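Local coordinates for protein sialidase B (Streptococcus pneumoniae TIGR4, PDB 4XJ8) that catalyses the hydrolysis of alpha-2,3, alpha-2,6 and alpha-2,8 linkages of terminal sialic acid residues in oligosaccharides, glycoproteins and glycolipids, at residues Ile85-Ser90 with Val133-Pro138; Glu105-Phe110 with Pro186-Phe191; Ile288-Val293 with Thr301-Asp306. The protein carries 1 engineered substitution. All coordinates share one frame; numbering follows the deposited sequence.

Interaction 1. Residues Ile85-Ser90 with Val133-Pro138; sequences INYLFS and VDTFLP
Ile85 and Leu137 are the residues whose CA atoms come nearest, 7.7 Å, between strand 85-90 and the irregular loop 133-138, a gap that side chains bridge. The alternate residues Ile85, Tyr87 and Phe89 all project at the loop. Tyr87 makes the polar link. Its OH donates a hydrogen bond of 2.7 Å to Thr135 O, which lies at the ring edge, near the ring plane. The hydroxyl is tilted only 19° from the carbonyl plane of Thr135. A water donates to Asp134 OD1; it also lies by Tyr87 OH, but too close for that distance to be trusted.

Both faces of the Tyr87 ring are covered. Val133 CG1 stands over one face, displaced toward the hydroxyl end, and makes a CH-pi contact of 3.8 Å to the ring centroid. Ile85 CG2, from the same strand, lies over the centre of the opposite face. With a methyl on each face and its hydroxyl bonded, the ring is probably restricted in rotation. Phe89 touches the same Val133 CG1 with its edge, through CZ at 4.2 Å.

Ile85 divides its two branches. CG2 is anti to the backbone N and meets Leu137 CD2 at 3.6 Å. The longer branch, anti to the carbonyl carbon (chi1 -67°), carries CD1 to Thr135 CG2, also at 3.6 Å. Tyr119, from strand 118-123, stacks with Phe136 and hydrogen-bonds Leu137 O through its hydroxyl.

Strand 85-91 is the outermost strand of one sheet, and the loop leaves strand 126-132 of another and leads to strand 147-150 of the first. The contact therefore packs a sheet-to-sheet crossing against an edge strand, as expected of the concanavalin-like beta sandwich that forms the N-terminal sialidase domain.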
# COMPACT_ATOMS: atom_id res chain seq x y z
N ILE A 85 14.78 -21.10 26.54
CA ILE A 85 14.52 -19.94 25.71
C ILE A 85 14.53 -20.26 24.21
O ILE A 85 15.51 -20.78 23.67
CB ILE A 85 15.48 -18.78 26.00
CG1 ILE A 85 15.22 -18.22 27.41
CG2 ILE A 85 15.31 -17.67 24.96
CD1 ILE A 85 16.02 -16.95 27.76
N ASN A 86 13.42 -19.96 23.55
CA ASN A 86 13.31 -20.16 22.12
C ASN A 86 12.65 -18.95 21.48
O ASN A 86 11.43 -18.92 21.23
CB ASN A 86 12.52 -21.43 21.81
CG ASN A 86 13.21 -22.68 22.33
OD1 ASN A 86 14.21 -23.14 21.76
ND2 ASN A 86 12.68 -23.25 23.41
N TYR A 87 13.46 -17.93 21.22
CA TYR A 87 12.96 -16.74 20.56
C TYR A 87 12.97 -16.89 19.03
O TYR A 87 13.83 -17.55 18.45
CB TYR A 87 13.73 -15.51 21.02
CG TYR A 87 13.53 -15.21 22.49
CD1 TYR A 87 12.41 -15.68 23.17
CD2 TYR A 87 14.47 -14.47 23.20
CE1 TYR A 87 12.22 -15.41 24.51
CE2 TYR A 87 14.28 -14.19 24.55
CZ TYR A 87 13.16 -14.67 25.20
OH TYR A 87 12.96 -14.40 26.54
N LEU A 88 11.98 -16.28 18.39
CA LEU A 88 11.85 -16.38 16.94
C LEU A 88 11.18 -15.12 16.43
O LEU A 88 9.97 -15.05 16.29
CB LEU A 88 11.05 -17.63 16.58
CG LEU A 88 10.83 -18.14 15.15
CD1 LEU A 88 9.40 -17.86 14.69
CD2 LEU A 88 11.82 -17.60 14.14
N PHE A 89 12.00 -14.10 16.16
CA PHE A 89 11.50 -12.85 15.58
C PHE A 89 11.73 -12.81 14.07
O PHE A 89 12.76 -13.26 13.57
CB PHE A 89 12.18 -11.64 16.22
CG PHE A 89 12.31 -11.74 17.71
CD1 PHE A 89 11.21 -11.55 18.53
CD2 PHE A 89 13.54 -12.04 18.29
CE1 PHE A 89 11.32 -11.64 19.91
CE2 PHE A 89 13.66 -12.14 19.67
CZ PHE A 89 12.55 -11.93 20.48
N SER A 90 10.75 -12.30 13.34
CA SER A 90 10.91 -12.16 11.90
C SER A 90 9.92 -11.15 11.30
O SER A 90 8.99 -10.70 11.97
CB SER A 90 10.80 -13.53 11.19
OG SER A 90 9.52 -14.14 11.35
N VAL A 133 11.85 -8.50 25.37
CA VAL A 133 11.51 -9.64 26.22
C VAL A 133 11.66 -9.29 27.68
O VAL A 133 12.27 -8.27 28.02
CB VAL A 133 12.36 -10.88 25.89
CG1 VAL A 133 11.84 -11.56 24.64
CG2 VAL A 133 13.80 -10.49 25.70
N ASP A 134 11.10 -10.12 28.56
CA ASP A 134 11.33 -9.91 29.98
C ASP A 134 12.59 -10.66 30.42
O ASP A 134 13.28 -10.25 31.35
CB ASP A 134 10.09 -10.25 30.82
CG ASP A 134 9.57 -11.65 30.56
OD1 ASP A 134 10.37 -12.50 30.10
OD2 ASP A 134 8.37 -11.90 30.81
N THR A 135 12.92 -11.73 29.71
CA THR A 135 14.15 -12.47 29.97
C THR A 135 15.11 -12.42 28.78
O THR A 135 14.97 -13.16 27.82
CB THR A 135 13.85 -13.92 30.37
OG1 THR A 135 13.22 -13.92 31.65
CG2 THR A 135 15.14 -14.75 30.46
N PHE A 136 16.09 -11.54 28.86
CA PHE A 136 17.01 -11.33 27.74
C PHE A 136 17.99 -12.49 27.59
O PHE A 136 18.49 -13.02 28.59
CB PHE A 136 17.77 -10.02 27.90
CG PHE A 136 18.59 -9.65 26.71
CD1 PHE A 136 17.99 -9.06 25.60
CD2 PHE A 136 19.95 -9.87 26.69
CE1 PHE A 136 18.75 -8.71 24.49
CE2 PHE A 136 20.72 -9.52 25.60
CZ PHE A 136 20.12 -8.95 24.49
N LEU A 137 18.25 -12.88 26.35
CA LEU A 137 19.25 -13.91 26.04
C LEU A 137 20.35 -13.36 25.14
O LEU A 137 20.18 -13.30 23.93
CB LEU A 137 18.60 -15.13 25.39
CG LEU A 137 19.56 -16.21 24.88
CD1 LEU A 137 20.45 -16.73 25.99
CD2 LEU A 137 18.81 -17.37 24.23
N PRO A 138 21.49 -12.96 25.73
CA PRO A 138 22.56 -12.43 24.88
C PRO A 138 23.04 -13.49 23.90
O PRO A 138 23.17 -14.65 24.30
CB PRO A 138 23.65 -12.07 25.88
CG PRO A 138 22.91 -11.84 27.15
CD PRO A 138 21.81 -12.85 27.16
O HOH W 1 11.09 -13.93 28.01

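Interaction 2. Residues Glu105-Phe110 with Pro186-Phe191; sequences ENTLVF and PLSNPF
Thr107 and Leu187 make an apolar touch between strand 102-113 and the loop 186-191. Thr107 CG2 meets Leu187 CD2 at 3.9 Å, the two side chains passing at an angle. The methyl of Thr107 is anti to the backbone N, which turns it to the loop and leaves OG1 on the other branch. Thr107 CG2 also lies 4.1 Å from Pro186 O. A second touch is made by methylenes: Glu105 CB lies 3.9 Å from Ser188 CB. The Glu105 chain bends at chi2 (94°), and its carboxylate leads away from the loop.

The strand belongs to a sheet of the N-terminal, concanavalin-like domain. The loop follows the short helix 179-182 and runs on toward strand 205-213, the first strand of the catalytic beta-propeller. The contact thus lays the start of this connection against the lectin-like sandwich.

The polar part is indirect. One water accepts a hydrogen bond from Ser188 N at 2.9 Å and bonds Thr107 OG1 at 2.8 Å. Glu105 O is close to the same water, but that distance is too short to be trusted. Lys37 NZ, from the adjoining strand 32-39, bonds Thr107 OG1 and weakly reaches Ser188 OG and Pro186 O. Asn124 bonds both segments: its O accepts from Asn189 ND2 and its OD1 from Thr107 N.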
# COMPACT_ATOMS: atom_id res chain seq x y z
N GLU A 105 22.25 -5.29 -3.48
CA GLU A 105 23.02 -5.43 -2.27
C GLU A 105 22.12 -5.08 -1.09
O GLU A 105 21.89 -3.90 -0.82
CB GLU A 105 24.23 -4.51 -2.28
CG GLU A 105 25.16 -4.71 -1.09
CD GLU A 105 26.29 -5.68 -1.39
OE1 GLU A 105 27.45 -5.21 -1.50
OE2 GLU A 105 26.01 -6.90 -1.51
N ASN A 106 21.62 -6.10 -0.40
CA ASN A 106 20.87 -5.86 0.83
C ASN A 106 21.78 -5.46 1.99
O ASN A 106 22.89 -5.97 2.13
CB ASN A 106 20.05 -7.09 1.21
CG ASN A 106 18.87 -7.29 0.30
OD1 ASN A 106 17.84 -6.63 0.44
ND2 ASN A 106 19.01 -8.19 -0.66
N THR A 107 21.31 -4.53 2.81
CA THR A 107 22.11 -4.05 3.92
C THR A 107 21.37 -4.35 5.21
O THR A 107 20.44 -3.62 5.58
CB THR A 107 22.42 -2.54 3.78
OG1 THR A 107 23.12 -2.32 2.54
CG2 THR A 107 23.29 -2.06 4.92
N LEU A 108 21.78 -5.43 5.88
CA LEU A 108 21.10 -5.93 7.08
C LEU A 108 21.82 -5.44 8.32
O LEU A 108 23.05 -5.46 8.38
CB LEU A 108 21.09 -7.46 7.08
CG LEU A 108 20.28 -8.10 8.21
CD1 LEU A 108 19.50 -9.29 7.70
CD2 LEU A 108 21.18 -8.52 9.36
N VAL A 109 21.05 -4.98 9.31
CA VAL A 109 21.64 -4.47 10.53
C VAL A 109 20.84 -4.98 11.69
O VAL A 109 19.70 -4.57 11.88
CB VAL A 109 21.68 -2.91 10.57
CG1 VAL A 109 22.12 -2.40 11.95
CG2 VAL A 109 22.59 -2.35 9.49
N PHE A 110 21.43 -5.88 12.47
CA PHE A 110 20.75 -6.45 13.63
C PHE A 110 21.40 -6.08 14.97
O PHE A 110 22.56 -6.41 15.24
CB PHE A 110 20.62 -7.96 13.49
CG PHE A 110 20.02 -8.61 14.69
CD1 PHE A 110 18.69 -8.43 14.99
CD2 PHE A 110 20.78 -9.41 15.53
CE1 PHE A 110 18.12 -9.04 16.10
CE2 PHE A 110 20.23 -10.02 16.64
CZ PHE A 110 18.90 -9.83 16.92
N PRO A 186 25.80 3.78 5.24
CA PRO A 186 25.37 3.97 3.85
C PRO A 186 24.56 2.78 3.32
O PRO A 186 24.72 1.64 3.76
CB PRO A 186 26.70 4.12 3.08
CG PRO A 186 27.76 3.64 4.02
CD PRO A 186 27.25 3.91 5.40
N LEU A 187 23.66 3.07 2.39
CA LEU A 187 22.83 2.02 1.80
C LEU A 187 23.15 1.87 0.32
O LEU A 187 23.86 2.69 -0.26
CB LEU A 187 21.35 2.33 2.05
CG LEU A 187 21.03 2.52 3.53
CD1 LEU A 187 19.64 3.05 3.78
CD2 LEU A 187 21.22 1.21 4.27
N SER A 188 22.65 0.79 -0.28
CA SER A 188 22.79 0.55 -1.71
C SER A 188 21.41 0.17 -2.22
O SER A 188 21.27 -0.71 -3.08
CB SER A 188 23.76 -0.61 -1.96
OG SER A 188 24.86 -0.58 -1.07
N ASN A 189 20.39 0.81 -1.66
CA ASN A 189 19.01 0.50 -1.99
C ASN A 189 18.72 0.80 -3.46
O ASN A 189 19.19 1.80 -4.00
CB ASN A 189 18.05 1.29 -1.09
CG ASN A 189 18.09 0.82 0.37
OD1 ASN A 189 18.86 -0.07 0.75
ND2 ASN A 189 17.25 1.45 1.20
N PRO A 190 17.96 -0.09 -4.13
CA PRO A 190 17.60 0.16 -5.52
C PRO A 190 16.30 0.95 -5.59
O PRO A 190 15.79 1.15 -6.68
CB PRO A 190 17.38 -1.26 -6.05
CG PRO A 190 16.82 -2.00 -4.88
CD PRO A 190 17.50 -1.41 -3.67
N PHE A 191 15.78 1.38 -4.45
CA PHE A 191 14.47 2.02 -4.38
C PHE A 191 14.51 3.19 -3.42
O PHE A 191 15.48 3.39 -2.72
CB PHE A 191 13.44 1.01 -3.84
CG PHE A 191 13.62 0.68 -2.38
CD1 PHE A 191 14.49 -0.30 -1.98
CD2 PHE A 191 12.92 1.38 -1.40
CE1 PHE A 191 14.66 -0.58 -0.65
CE2 PHE A 191 13.08 1.09 -0.07
CZ PHE A 191 13.96 0.12 0.31
O HOH W 2 21.45 -1.78 0.31

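Interaction 3. Residues Ile288-Val293 with Thr301-Asp306; sequences IDSSIV and TILLAD
Leu304 O accepts the N-H of Ser291 at 2.9 Å, the shortest hydrogen bond between strands 288-293 and 301-306. The CA-H of Ser290 also makes a bent contact with this oxygen. Leu304 N returns a bond of 3.0 Å to Ser291 O. Val293 and Ile302 form the next reciprocal pair, and here Ile302 N gives to Val293 O at 3.0 Å. At the other end Ile288 and Asp306 are also joined twice, but less regularly: Ile288 N stands 45° out of the carbonyl plane of Asp306 O, at 3.2 Å.

The strands are antiparallel, with directions 161° apart. Between the bonded pairs Ile288-Asp306 and Ser291-Leu304, Asp289 and Ser290 face the single Ala305, a beta bulge; Asp289 there has a positive phi of 67°. Beside the bulge, Asp289 OD2 lies 3.5 Å from Asp306 OD2, an approach of like charges. Asp306 OD1 is held by Leu452 N.

One face carries Ser290, Ile292, Leu303 and Ala305. It packs on strands 205-213, 219-226 and 237-244, where Ser290 OG bonds Ser222 OG. Ile292 CG1 and Leu303 CD1 are 4.3 Å apart on it. On the other face Val293 and Ile302 lie side by side, Val293 CG1 reaching Ile302 CB at 4.0 Å.

This is a beta hairpin inside the sialidase beta-propeller. Its bulged end borders the catalytic centre: the side chain of Asp289 comes about 5 Å from that of Tyr615, the probable nucleophile, and the side chain of Ile288 about 5 Å from that of Asp232, the probable proton acceptor.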
# COMPACT_ATOMS: atom_id res chain seq x y z
N ILE A 288 -11.12 5.16 1.23
CA ILE A 288 -10.23 4.17 0.60
C ILE A 288 -10.16 4.37 -0.90
O ILE A 288 -11.15 4.75 -1.52
CB ILE A 288 -10.67 2.69 0.77
CG1 ILE A 288 -12.18 2.54 0.69
CG2 ILE A 288 -10.17 2.09 2.02
CD1 ILE A 288 -12.58 1.13 0.35
N ASP A 289 -9.00 4.06 -1.48
CA ASP A 289 -8.83 3.99 -2.92
C ASP A 289 -8.97 5.35 -3.63
O ASP A 289 -10.05 5.72 -4.05
CB ASP A 289 -9.84 2.99 -3.53
CG ASP A 289 -9.70 1.58 -2.98
OD1 ASP A 289 -8.59 1.20 -2.52
OD2 ASP A 289 -10.70 0.82 -3.02
N SER A 290 -7.87 6.07 -3.77
CA SER A 290 -7.92 7.35 -4.48
C SER A 290 -7.51 7.20 -5.94
O SER A 290 -6.94 6.18 -6.34
CB SER A 290 -7.06 8.41 -3.77
OG SER A 290 -5.67 8.12 -3.89
N SER A 291 -7.82 8.23 -6.74
CA SER A 291 -7.47 8.23 -8.16
C SER A 291 -7.26 9.66 -8.66
O SER A 291 -7.97 10.59 -8.24
CB SER A 291 -8.55 7.54 -8.99
OG SER A 291 -8.03 7.11 -10.23
N ILE A 292 -6.29 9.85 -9.53
CA ILE A 292 -5.94 11.20 -9.96
C ILE A 292 -6.03 11.35 -11.46
O ILE A 292 -5.76 10.40 -12.20
CB ILE A 292 -4.48 11.57 -9.63
CG1 ILE A 292 -4.06 11.11 -8.25
CG2 ILE A 292 -4.26 13.06 -9.76
CD1 ILE A 292 -2.59 11.42 -7.97
N VAL A 293 -6.37 12.57 -11.89
CA VAL A 293 -6.24 13.03 -13.27
C VAL A 293 -5.96 14.54 -13.29
O VAL A 293 -6.13 15.22 -12.28
CB VAL A 293 -7.54 12.79 -14.07
CG1 VAL A 293 -8.55 13.90 -13.78
CG2 VAL A 293 -7.25 12.68 -15.57
N THR A 301 -6.17 20.03 -10.77
CA THR A 301 -5.85 18.63 -10.59
C THR A 301 -7.04 18.05 -9.82
O THR A 301 -7.64 18.73 -8.98
CB THR A 301 -4.52 18.45 -9.83
OG1 THR A 301 -3.46 19.02 -10.62
CG2 THR A 301 -4.23 17.00 -9.60
N ILE A 302 -7.41 16.82 -10.14
CA ILE A 302 -8.67 16.28 -9.64
C ILE A 302 -8.48 14.91 -9.01
O ILE A 302 -7.97 13.98 -9.63
CB ILE A 302 -9.73 16.20 -10.77
CG1 ILE A 302 -10.02 17.60 -11.32
CG2 ILE A 302 -11.01 15.53 -10.28
CD1 ILE A 302 -11.40 17.75 -11.90
N LEU A 303 -8.90 14.79 -7.75
CA LEU A 303 -8.73 13.56 -7.01
C LEU A 303 -10.09 13.02 -6.55
O LEU A 303 -10.90 13.76 -5.98
CB LEU A 303 -7.80 13.78 -5.81
CG LEU A 303 -7.48 12.56 -4.92
CD1 LEU A 303 -6.00 12.50 -4.64
CD2 LEU A 303 -8.25 12.62 -3.63
N LEU A 304 -10.34 11.74 -6.81
CA LEU A 304 -11.54 11.09 -6.31
C LEU A 304 -11.19 9.99 -5.31
O LEU A 304 -10.09 9.42 -5.36
CB LEU A 304 -12.37 10.53 -7.46
CG LEU A 304 -13.34 11.46 -8.19
CD1 LEU A 304 -12.65 12.68 -8.81
CD2 LEU A 304 -14.06 10.67 -9.26
N ALA A 305 -12.11 9.69 -4.39
CA ALA A 305 -11.92 8.57 -3.47
C ALA A 305 -13.26 8.03 -3.00
O ALA A 305 -14.29 8.70 -3.12
CB ALA A 305 -11.06 8.97 -2.26
N ASP A 306 -13.24 6.80 -2.49
CA ASP A 306 -14.39 6.21 -1.83
C ASP A 306 -14.51 6.81 -0.42
O ASP A 306 -13.49 7.12 0.20
CB ASP A 306 -14.23 4.69 -1.77
CG ASP A 306 -14.16 4.04 -3.15
OD1 ASP A 306 -14.91 4.47 -4.04
OD2 ASP A 306 -13.37 3.11 -3.36

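In the fold
Interactions 1 and 2 both belong to the N-terminal lectin-like domain. Their centres are 25 Å apart and their nearest atoms about 6 Å, without touching. Their segments alternate along the chain, so the loops they close overlap in sequence. Tyr119 links the neighbourhoods, packing on Phe89 and Val133 of interaction 1 and touched by Phe110 of the strand in interaction 2. Interaction 3 lies in the propeller, across the centre of the chain from both, with centres 45 Å from interaction 1 and 33 Å from interaction 2. It alone adjoins the probable catalytic residues.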